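PDB 4KI9: dual specificity protein phosphatase 12 from Homo sapiens, which dephosphorylates phosphotyrosine as well as phosphoserine or phosphothreonine residues of proteins and is represented here by its catalytic domain. Local coordinates for residues 14-19 / 86-91; 103-108 / 142-147; 109-114 / 138-143. The protein carries 2 engineered substitutions. All blocks are in the same frame, centred on the assembly; numbering follows the deposited sequence.

Contact 1 holds the phosphate-binding end of the sheet, with a phosphate ion beside Ser89, whereas contacts 2 and 3 lie on the opposite side of the chain's centre, their centres about 25 and 27 Å from that of contact 1. The chain itself joins the two regions, since helix 95-108 starts at the phosphate loop and ends in contact 2. Contacts 2 and 3, only 6 Å apart between centres, share Met142 and Gly143 and are sewn together by probable backbone hydrogen bonds, Tyr144 N to Tyr139 O (2.8 Å) and Met105 O to Leu110 N (2.9 Å). Even so, the Phe112 side chain of contact 3 comes within about 10 Å of that of Ser94 in the substrate site.

Contact 1. Residues 14-19 / 86-91; sequences AAVAEP and LVHSHA. Engineered in segment 86-91: Ser89 (natural residue Cys). With PO4 (phosphate ion), chain B.
Phosphate atom O1 is gripped by two successive backbone amides, by Ala91 N at 2.9 Å in a nearly straight bond (168°) and more weakly by His90 N. The engineered Ser89, cysteine in nature, gives its OG to phosphate O3 at 2.7 Å; Val93, Ser94 and Arg95 complete the ring of donors. This is the P-loop of the protein tyrosine phosphatases, whose signature sequence runs from a histidine and the nucleophilic cysteine to an arginine. It springs from strand 84-88, the middle strand of the sheet, and the short helix 13-17 packs beside that strand's end. His88 joins the two parts. Its CG sits between the backbone N and the carbonyl carbon (chi1 80°), a choice that lets the imidazole fold back so that ND1 donates to Ser89 O at 3.2 Å. NE2 is hydrogen-bonded to Thr32 OG1 on strand 27-34, which leaves the buried ring little freedom to turn. Val16 lays CG1 over one face of the His88 ring in a CH-pi contact, 3.7 Å from the centroid, while Val16 CG2 reaches His88 CE1 at 3.6 Å. Two residues back along the strand, Leu86 pushes CD2 against both Val16 CG1 (3.9 Å) and Ala15 CB (4.1 Å).

Contact 2. Residues 103-108 / 142-147; sequences FLMKTD and MGYEVD
Met105 meets Tyr144 from two directions at once. Its backbone O stands over one face of the phenol ring, toward the rim and 3.8 Å from Tyr144 CD1, and its side chain bends at chi3 (63°) to bring CE up to the ring's edge, 3.8 Å from Tyr144 CE1 and in the ring plane. One residue on, Lys106 runs out fully extended alongside the Tyr144 carbonyl, with CE 3.2 Å from Tyr144 O; this is packing by the methylenes, not a hydrogen bond. The ammonium goes on to a salt bridge with Asp69, and NZ stays 5.3 Å from Glu145 OE2. A methionine in place of Lys106 would probably leave Asp69 without its charged mate on this helix. Asp69 also accepts from Val146 N, and thus ties the turn beyond the Schellman motif at Gly143 to helix 68-80. The contact closes the C-terminal end of helix 95-108 against the loop between helices 130-141 and 151-160, while from helix 130-141 Leu136 touches Met105 and Tyr139 touches Lys106.

Contact 3. Residues 109-114 / 138-143; sequences QLPFEK and LYQAMG
Gln140 stretches toward Pro111 and Phe112 with CG anti to its backbone N (chi1 175°) and CD continuing the line, and this full extension carries its amide from the last turn of helix 130-141 to the start of helix 112-122. There Gln140 OE1 accepts from Phe112 N at 2.8 Å. The bond is straight at the hydrogen, 170°, but the donor lies above the carbonyl plane of the amide, 41° out of it, rather than on a lone pair. Pro111 lies beside the bond: its CA is 3.3 Å from Gln140 OE1, and its CB lies 3.6 Å from Gln140 NE2, so the other branch of the amide rests along the proline ring. Of the Phe112 side chain, CB comes nearest, 3.7 Å from Gln140 OE1; its ring leads away to pack on Leu136 and Lys137 of helix 130-141 and on Met105 of helix 95-108, and meets Tyr116 with the planes at a low angle.

Gly143 N bonds to Gln140 O at 2.7 Å in a Schellman motif, and at the backbone angles of Gly143 a CB would collide with the carbonyl O of Met142, which favours glycine.

Phe112 N, in the first turn of helix 112-122, has no preceding helical carbonyl to bond to, and OE1 of Gln140, distant in sequence, takes it. Pro111 at the N-cap position has no polar side chain of its own. The acceptor is neutral, but its partial negative charge faces the amino end of helix 112-122, where the helix dipole would be expected to favour it.

Contact 1. Residues 14-19 / 86-91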
# COMPACT_ATOMS: atom_id res chain seq x y z
N ALA A 14 -8.88 11.45 -6.39
CA ALA A 14 -10.32 11.60 -6.52
C ALA A 14 -11.03 11.02 -5.31
O ALA A 14 -11.92 11.65 -4.74
CB ALA A 14 -10.82 10.95 -7.79
N ALA A 15 -10.62 9.82 -4.91
CA ALA A 15 -11.25 9.09 -3.81
C ALA A 15 -11.35 9.90 -2.52
O ALA A 15 -12.33 9.79 -1.79
CB ALA A 15 -10.53 7.77 -3.56
N VAL A 16 -10.34 10.72 -2.25
CA VAL A 16 -10.34 11.51 -1.03
C VAL A 16 -11.01 12.87 -1.22
O VAL A 16 -11.48 13.47 -0.25
CB VAL A 16 -8.92 11.70 -0.46
CG1 VAL A 16 -8.58 10.57 0.52
CG2 VAL A 16 -7.89 11.77 -1.57
N ALA A 17 -11.08 13.34 -2.46
CA ALA A 17 -11.68 14.65 -2.74
C ALA A 17 -13.21 14.67 -2.62
O ALA A 17 -13.81 15.72 -2.45
CB ALA A 17 -11.25 15.15 -4.10
N GLU A 18 -13.82 13.49 -2.70
CA GLU A 18 -15.28 13.37 -2.63
C GLU A 18 -15.71 12.48 -1.46
O GLU A 18 -16.02 11.30 -1.64
CB GLU A 18 -15.81 12.81 -3.94
CG GLU A 18 -14.98 11.65 -4.47
CD GLU A 18 -15.38 11.23 -5.87
OE1 GLU A 18 -16.24 10.35 -6.00
OE2 GLU A 18 -14.81 11.78 -6.84
N PRO A 19 -15.74 13.05 -0.24
CA PRO A 19 -16.00 12.29 0.99
C PRO A 19 -17.44 11.81 1.17
O PRO A 19 -17.85 11.57 2.30
CB PRO A 19 -15.64 13.28 2.10
CG PRO A 19 -14.79 14.32 1.44
CD PRO A 19 -15.34 14.44 0.06
N LEU A 86 -9.39 2.91 3.30
CA LEU A 86 -9.01 3.41 1.98
C LEU A 86 -7.49 3.58 1.93
O LEU A 86 -6.91 4.19 2.83
CB LEU A 86 -9.67 4.77 1.71
CG LEU A 86 -9.18 5.47 0.43
CD1 LEU A 86 -9.52 4.67 -0.84
CD2 LEU A 86 -9.73 6.90 0.33
N VAL A 87 -6.86 3.02 0.91
CA VAL A 87 -5.44 3.29 0.65
C VAL A 87 -5.39 4.10 -0.63
O VAL A 87 -5.88 3.64 -1.67
CB VAL A 87 -4.63 2.00 0.41
CG1 VAL A 87 -3.18 2.35 0.09
CG2 VAL A 87 -4.70 1.08 1.62
N HIS A 88 -4.84 5.30 -0.58
CA HIS A 88 -4.82 6.12 -1.79
C HIS A 88 -3.47 6.77 -2.07
O HIS A 88 -2.70 7.07 -1.15
CB HIS A 88 -5.90 7.20 -1.75
CG HIS A 88 -5.53 8.40 -0.93
ND1 HIS A 88 -4.98 9.53 -1.48
CD2 HIS A 88 -5.61 8.63 0.40
CE1 HIS A 88 -4.75 10.42 -0.53
NE2 HIS A 88 -5.12 9.90 0.62
N SER A 89 -3.21 6.97 -3.36
CA SER A 89 -2.07 7.75 -3.84
C SER A 89 -2.61 8.94 -4.64
O SER A 89 -3.70 9.43 -4.36
CB SER A 89 -1.16 6.87 -4.70
OG SER A 89 -1.91 6.09 -5.62
N HIS A 90 -1.85 9.42 -5.62
CA HIS A 90 -2.37 10.49 -6.49
C HIS A 90 -3.18 9.94 -7.67
O HIS A 90 -4.30 10.38 -7.92
CB HIS A 90 -1.27 11.42 -6.98
CG HIS A 90 -1.78 12.56 -7.81
ND1 HIS A 90 -1.58 12.66 -9.17
CD2 HIS A 90 -2.51 13.65 -7.46
CE1 HIS A 90 -2.15 13.76 -9.62
NE2 HIS A 90 -2.73 14.38 -8.60
N ALA A 91 -2.61 8.99 -8.40
CA ALA A 91 -3.28 8.45 -9.58
C ALA A 91 -4.08 7.17 -9.31
O ALA A 91 -4.93 6.79 -10.11
CB ALA A 91 -2.29 8.22 -10.71
P PO4 B . 0.52 6.92 -8.10
O1 PO4 B . 0.10 8.33 -7.75
O2 PO4 B . 1.67 6.50 -7.23
O3 PO4 B . -0.65 5.97 -7.96
O4 PO4 B . 1.01 6.90 -9.53

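Contact 2. Residues 103-108 / 142-147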
# COMPACT_ATOMS: atom_id res chain seq x y z
N PHE A 103 -0.03 -5.80 1.32
CA PHE A 103 -1.00 -6.27 2.31
C PHE A 103 -1.55 -7.65 1.95
O PHE A 103 -1.67 -8.54 2.80
CB PHE A 103 -2.15 -5.28 2.41
CG PHE A 103 -3.26 -5.75 3.30
CD1 PHE A 103 -3.20 -5.54 4.68
CD2 PHE A 103 -4.37 -6.39 2.76
CE1 PHE A 103 -4.23 -5.97 5.49
CE2 PHE A 103 -5.38 -6.83 3.57
CZ PHE A 103 -5.32 -6.62 4.94
N LEU A 104 -1.92 -7.81 0.69
CA LEU A 104 -2.40 -9.10 0.20
C LEU A 104 -1.31 -10.15 0.36
O LEU A 104 -1.58 -11.24 0.82
CB LEU A 104 -2.84 -8.99 -1.26
CG LEU A 104 -4.08 -8.15 -1.53
CD1 LEU A 104 -4.43 -8.15 -3.01
CD2 LEU A 104 -5.27 -8.66 -0.68
N MET A 105 -0.08 -9.80 -0.00
CA MET A 105 1.05 -10.71 0.16
C MET A 105 1.22 -11.19 1.60
O MET A 105 1.31 -12.38 1.87
CB MET A 105 2.35 -10.05 -0.32
CG MET A 105 2.45 -9.84 -1.83
SD MET A 105 3.86 -8.84 -2.30
CE MET A 105 5.21 -9.88 -1.75
N LYS A 106 1.28 -10.25 2.54
CA LYS A 106 1.57 -10.61 3.93
C LYS A 106 0.42 -11.33 4.61
O LYS A 106 0.63 -12.35 5.27
CB LYS A 106 2.01 -9.38 4.73
CG LYS A 106 2.54 -9.72 6.11
CD LYS A 106 3.13 -8.51 6.83
CE LYS A 106 3.92 -8.97 8.05
NZ LYS A 106 4.76 -7.90 8.63
N THR A 107 -0.81 -10.83 4.45
CA THR A 107 -1.96 -11.47 5.11
C THR A 107 -2.22 -12.89 4.59
O THR A 107 -2.45 -13.81 5.36
CB THR A 107 -3.25 -10.63 5.02
OG1 THR A 107 -3.54 -10.31 3.66
CG2 THR A 107 -3.11 -9.35 5.83
N ASP A 108 -2.16 -13.05 3.27
CA ASP A 108 -2.43 -14.33 2.65
C ASP A 108 -1.18 -15.20 2.46
O ASP A 108 -1.29 -16.34 1.99
CB ASP A 108 -3.10 -14.14 1.29
CG ASP A 108 -4.45 -13.47 1.39
OD1 ASP A 108 -4.95 -12.98 0.35
OD2 ASP A 108 -5.01 -13.41 2.50
N MET A 142 12.23 -11.98 1.92
CA MET A 142 12.49 -11.84 3.35
C MET A 142 11.43 -12.54 4.24
O MET A 142 11.53 -12.53 5.46
CB MET A 142 12.61 -10.36 3.75
CG MET A 142 13.89 -9.66 3.25
SD MET A 142 14.05 -7.95 3.86
CE MET A 142 12.74 -7.16 2.92
N GLY A 143 10.43 -13.15 3.62
CA GLY A 143 9.41 -13.84 4.38
C GLY A 143 8.21 -12.96 4.67
O GLY A 143 7.52 -13.15 5.68
N TYR A 144 7.94 -12.03 3.76
CA TYR A 144 6.84 -11.06 3.90
C TYR A 144 7.01 -10.24 5.16
O TYR A 144 6.08 -10.05 5.93
CB TYR A 144 5.47 -11.76 3.89
CG TYR A 144 5.29 -12.70 2.73
CD1 TYR A 144 5.12 -12.21 1.45
CD2 TYR A 144 5.29 -14.08 2.91
CE1 TYR A 144 4.96 -13.07 0.37
CE2 TYR A 144 5.14 -14.95 1.84
CZ TYR A 144 4.97 -14.44 0.57
OH TYR A 144 4.82 -15.29 -0.50
N GLU A 145 8.23 -9.75 5.35
CA GLU A 145 8.60 -8.94 6.50
C GLU A 145 9.68 -7.98 6.06
O GLU A 145 10.37 -8.26 5.08
CB GLU A 145 9.20 -9.83 7.58
CG GLU A 145 8.34 -9.99 8.80
CD GLU A 145 9.07 -10.72 9.91
OE1 GLU A 145 10.25 -11.08 9.68
OE2 GLU A 145 8.47 -10.92 10.99
N VAL A 146 9.84 -6.86 6.76
CA VAL A 146 11.00 -6.01 6.55
C VAL A 146 12.00 -6.40 7.63
O VAL A 146 11.98 -5.86 8.74
CB VAL A 146 10.68 -4.50 6.70
CG1 VAL A 146 11.90 -3.66 6.39
CG2 VAL A 146 9.49 -4.09 5.81
N ASP A 147 12.86 -7.36 7.32
CA ASP A 147 13.83 -7.86 8.29
C ASP A 147 15.12 -7.04 8.19
O ASP A 147 15.96 -7.29 7.32
CB ASP A 147 14.08 -9.35 8.01
CG ASP A 147 15.13 -9.97 8.92
OD1 ASP A 147 15.39 -11.18 8.74
OD2 ASP A 147 15.71 -9.28 9.79

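Contact 3. Residues 109-114 / 138-143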
# COMPACT_ATOMS: atom_id res chain seq x y z
N GLN A 109 -0.01 -14.67 2.80
CA GLN A 109 1.25 -15.37 2.53
C GLN A 109 1.29 -15.76 1.07
O GLN A 109 1.48 -16.93 0.74
CB GLN A 109 1.40 -16.61 3.42
CG GLN A 109 1.21 -16.34 4.90
CD GLN A 109 2.48 -16.53 5.69
OE1 GLN A 109 3.55 -16.06 5.30
NE2 GLN A 109 2.37 -17.21 6.82
N LEU A 110 1.09 -14.78 0.19
CA LEU A 110 0.97 -15.02 -1.25
C LEU A 110 2.18 -14.41 -1.95
O LEU A 110 2.54 -13.27 -1.66
CB LEU A 110 -0.25 -14.29 -1.79
CG LEU A 110 -1.57 -14.93 -2.16
CD1 LEU A 110 -2.43 -13.88 -2.85
CD2 LEU A 110 -1.37 -16.14 -3.06
N PRO A 111 2.79 -15.15 -2.89
CA PRO A 111 3.89 -14.56 -3.67
C PRO A 111 3.48 -13.29 -4.41
O PRO A 111 2.31 -13.11 -4.77
CB PRO A 111 4.24 -15.67 -4.67
CG PRO A 111 3.86 -16.92 -3.97
CD PRO A 111 2.63 -16.59 -3.16
N PHE A 112 4.45 -12.41 -4.65
CA PHE A 112 4.20 -11.11 -5.28
C PHE A 112 3.39 -11.22 -6.58
O PHE A 112 2.43 -10.48 -6.78
CB PHE A 112 5.52 -10.38 -5.56
CG PHE A 112 5.41 -9.32 -6.62
CD1 PHE A 112 6.01 -9.49 -7.86
CD2 PHE A 112 4.70 -8.15 -6.38
CE1 PHE A 112 5.91 -8.51 -8.84
CE2 PHE A 112 4.60 -7.17 -7.35
CZ PHE A 112 5.20 -7.35 -8.58
N GLU A 113 3.78 -12.15 -7.44
CA GLU A 113 3.16 -12.24 -8.75
C GLU A 113 1.69 -12.62 -8.62
O GLU A 113 0.85 -12.09 -9.35
CB GLU A 113 3.91 -13.24 -9.65
CG GLU A 113 5.34 -12.83 -9.97
CD GLU A 113 5.42 -11.74 -11.03
OE1 GLU A 113 4.36 -11.30 -11.52
OE2 GLU A 113 6.55 -11.32 -11.36
N LYS A 114 1.38 -13.52 -7.69
CA LYS A 114 -0.01 -13.91 -7.47
C LYS A 114 -0.88 -12.78 -6.90
O LYS A 114 -2.01 -12.58 -7.32
CB LYS A 114 -0.09 -15.16 -6.58
CG LYS A 114 0.28 -16.45 -7.31
CD LYS A 114 0.52 -17.58 -6.32
CE LYS A 114 1.18 -18.78 -6.98
NZ LYS A 114 1.88 -19.63 -5.97
N LEU A 138 11.67 -8.45 -2.91
CA LEU A 138 12.53 -8.51 -1.73
C LEU A 138 11.73 -8.80 -0.47
O LEU A 138 12.15 -9.59 0.37
CB LEU A 138 13.30 -7.21 -1.55
CG LEU A 138 14.22 -6.81 -2.71
CD1 LEU A 138 15.09 -5.68 -2.28
CD2 LEU A 138 15.06 -7.99 -3.20
N TYR A 139 10.58 -8.14 -0.34
CA TYR A 139 9.64 -8.37 0.76
C TYR A 139 9.26 -9.85 0.88
O TYR A 139 9.33 -10.42 1.96
CB TYR A 139 8.39 -7.52 0.52
CG TYR A 139 7.47 -7.29 1.71
CD1 TYR A 139 7.96 -6.79 2.92
CD2 TYR A 139 6.10 -7.49 1.60
CE1 TYR A 139 7.11 -6.53 3.99
CE2 TYR A 139 5.23 -7.24 2.67
CZ TYR A 139 5.75 -6.75 3.85
OH TYR A 139 4.90 -6.49 4.90
N GLN A 140 8.87 -10.47 -0.23
CA GLN A 140 8.60 -11.91 -0.26
C GLN A 140 9.85 -12.72 0.13
O GLN A 140 9.79 -13.60 1.00
CB GLN A 140 8.12 -12.33 -1.66
CG GLN A 140 7.91 -13.84 -1.85
CD GLN A 140 7.47 -14.20 -3.26
OE1 GLN A 140 6.96 -13.35 -3.99
NE2 GLN A 140 7.68 -15.46 -3.65
N ALA A 141 10.97 -12.41 -0.51
CA ALA A 141 12.21 -13.13 -0.24
C ALA A 141 12.61 -13.06 1.23
O ALA A 141 13.25 -13.97 1.75
CB ALA A 141 13.34 -12.61 -1.13
N MET A 142 12.23 -11.98 1.92
CA MET A 142 12.49 -11.84 3.35
C MET A 142 11.43 -12.54 4.24
O MET A 142 11.53 -12.53 5.46
CB MET A 142 12.61 -10.36 3.75
CG MET A 142 13.89 -9.66 3.25
SD MET A 142 14.05 -7.95 3.86
CE MET A 142 12.74 -7.16 2.92
N GLY A 143 10.43 -13.15 3.62
CA GLY A 143 9.41 -13.84 4.38
C GLY A 143 8.21 -12.96 4.67
O GLY A 143 7.52 -13.15 5.68